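Local coordinates for protein 2-dehydropantoate 2-reductase (Bacillus subtilis, PDB 3EGO) that probably catalyses the NADPH-dependent reduction of ketopantoate to pantoic acid in the pathway that makes pantothenate, at residues A207-M212 with K230-V235. Numbering follows the deposited sequence.
Sequences AYLAFM and KAWERV
M212, W232, V235 and L209 form a mainly apolar contact between helices 206-223 and 228-241, consecutive helices of the C-terminal helical domain. The two segments run roughly antiparallel, with 139° between their N-to-C directions. Their axes come no closer than 12.5 Å, a gap spanned by side chains, chiefly M212 and the W232 indole, and the 171 Å² buried is correspondingly modest. M212 and W232 reach into this gap from opposite helices. The M212 chain extends through the first two torsions and then bends at chi3 (51°), which turns the methyl toward the indole: M212 CE lies 3.9 Å from W232 CH2, approaching the six-membered ring obliquely. Its sulfur meets V235 end to end, with M212 SD 4.0 Å from V235 CG1, and CE touches the same valine methyl. W232 reaches the gap because CG is anti to the backbone N (chi1 178°), and the benzo end of the indole leads. There the backbone O of L209 lies 4.0 Å from W232 CH2, at the ring edge near its plane, while L209 CD1 packs 4.2 Å from W232 CZ2. F216, farther along helix 206-223, meets the W232 ring and also touches V235. M212 also packs on C187 and L191 of helix 174-195, which carries the probable substrate-binding residue N189. Side-chain packing thus joins two consecutive, roughly antiparallel helices of the all-helical C-terminal domain of ketopantoate reductases.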
# COMPACT_ATOMS: atom_id res chain seq x y z
N ALA A 207 13.38 -8.01 -5.85
CA ALA A 207 12.46 -8.25 -4.71
C ALA A 207 10.99 -8.27 -5.10
O ALA A 207 10.21 -9.05 -4.55
CB ALA A 207 12.68 -7.23 -3.54
N TYR A 208 10.62 -7.47 -6.08
CA TYR A 208 9.22 -7.41 -6.51
C TYR A 208 8.85 -8.70 -7.21
O TYR A 208 7.76 -9.22 -7.01
CB TYR A 208 8.96 -6.24 -7.45
CG TYR A 208 9.14 -4.87 -6.82
CD1 TYR A 208 9.32 -4.74 -5.44
CD2 TYR A 208 9.11 -3.73 -7.59
CE1 TYR A 208 9.50 -3.48 -4.84
CE2 TYR A 208 9.27 -2.45 -7.00
CZ TYR A 208 9.46 -2.34 -5.63
OH TYR A 208 9.62 -1.10 -5.04
N LEU A 209 9.77 -9.24 -8.00
CA LEU A 209 9.55 -10.52 -8.68
C LEU A 209 9.41 -11.65 -7.66
O LEU A 209 8.52 -12.52 -7.77
CB LEU A 209 10.74 -10.79 -9.64
CG LEU A 209 10.82 -12.07 -10.48
CD1 LEU A 209 9.84 -12.10 -11.64
CD2 LEU A 209 12.24 -12.17 -11.01
N ALA A 210 10.30 -11.65 -6.67
CA ALA A 210 10.25 -12.60 -5.56
C ALA A 210 8.96 -12.47 -4.75
O ALA A 210 8.34 -13.48 -4.36
CB ALA A 210 11.50 -12.42 -4.63
N PHE A 211 8.52 -11.24 -4.49
CA PHE A 211 7.23 -11.09 -3.83
C PHE A 211 6.07 -11.60 -4.69
O PHE A 211 5.20 -12.32 -4.21
CB PHE A 211 7.02 -9.62 -3.43
CG PHE A 211 5.92 -9.42 -2.43
CD1 PHE A 211 6.22 -9.21 -1.07
CD2 PHE A 211 4.60 -9.43 -2.83
CE1 PHE A 211 5.18 -9.04 -0.14
CE2 PHE A 211 3.55 -9.22 -1.90
CZ PHE A 211 3.85 -9.04 -0.55
N MET A 212 6.06 -11.25 -5.98
CA MET A 212 5.07 -11.86 -6.90
C MET A 212 5.06 -13.40 -6.85
O MET A 212 4.00 -14.02 -6.84
CB MET A 212 5.28 -11.38 -8.36
CG MET A 212 3.99 -11.50 -9.22
SD MET A 212 4.01 -10.77 -10.89
CE MET A 212 5.50 -11.46 -11.56
N LYS A 230 4.31 -23.94 -15.69
CA LYS A 230 3.83 -23.31 -16.91
C LYS A 230 3.03 -22.06 -16.58
O LYS A 230 3.19 -21.03 -17.23
CB LYS A 230 2.97 -24.30 -17.70
CG LYS A 230 2.17 -23.70 -18.84
CD LYS A 230 1.12 -24.70 -19.36
CE LYS A 230 0.51 -24.25 -20.68
NZ LYS A 230 0.09 -22.82 -20.65
N ALA A 231 2.19 -22.14 -15.55
CA ALA A 231 1.42 -20.97 -15.13
C ALA A 231 2.33 -19.83 -14.65
O ALA A 231 2.10 -18.67 -15.01
CB ALA A 231 0.38 -21.32 -14.11
N TRP A 232 3.39 -20.15 -13.90
CA TRP A 232 4.35 -19.13 -13.48
C TRP A 232 5.04 -18.46 -14.66
O TRP A 232 5.27 -17.24 -14.65
CB TRP A 232 5.40 -19.72 -12.51
CG TRP A 232 6.49 -18.74 -12.04
CD1 TRP A 232 7.85 -18.95 -12.07
CD2 TRP A 232 6.31 -17.44 -11.46
NE1 TRP A 232 8.51 -17.86 -11.56
CE2 TRP A 232 7.59 -16.92 -11.18
CE3 TRP A 232 5.19 -16.66 -11.16
CZ2 TRP A 232 7.78 -15.67 -10.61
CZ3 TRP A 232 5.38 -15.42 -10.59
CH2 TRP A 232 6.66 -14.93 -10.33
N GLU A 233 5.38 -19.24 -15.69
CA GLU A 233 6.06 -18.66 -16.85
C GLU A 233 5.16 -17.64 -17.53
O GLU A 233 5.60 -16.55 -17.88
CB GLU A 233 6.49 -19.75 -17.84
CG GLU A 233 7.75 -20.49 -17.40
CD GLU A 233 7.71 -21.98 -17.69
OE1 GLU A 233 7.07 -22.40 -18.70
OE2 GLU A 233 8.32 -22.75 -16.91
N ARG A 234 3.90 -18.03 -17.65
CA ARG A 234 2.82 -17.25 -18.25
C ARG A 234 2.62 -15.91 -17.56
O ARG A 234 2.63 -14.85 -18.20
CB ARG A 234 1.53 -18.08 -18.17
CG ARG A 234 0.30 -17.47 -18.80
CD ARG A 234 -0.87 -18.47 -18.76
NE ARG A 234 -2.17 -17.84 -18.52
CZ ARG A 234 -2.57 -16.68 -19.05
NH1 ARG A 234 -1.78 -16.00 -19.89
NH2 ARG A 234 -3.78 -16.20 -18.77
N VAL A 235 2.46 -15.96 -16.24
CA VAL A 235 2.38 -14.74 -15.42
C VAL A 235 3.51 -13.78 -15.79
O VAL A 235 3.29 -12.60 -16.07
CB VAL A 235 2.42 -15.09 -13.89
CG1 VAL A 235 2.56 -13.84 -13.01
CG2 VAL A 235 1.19 -15.92 -13.46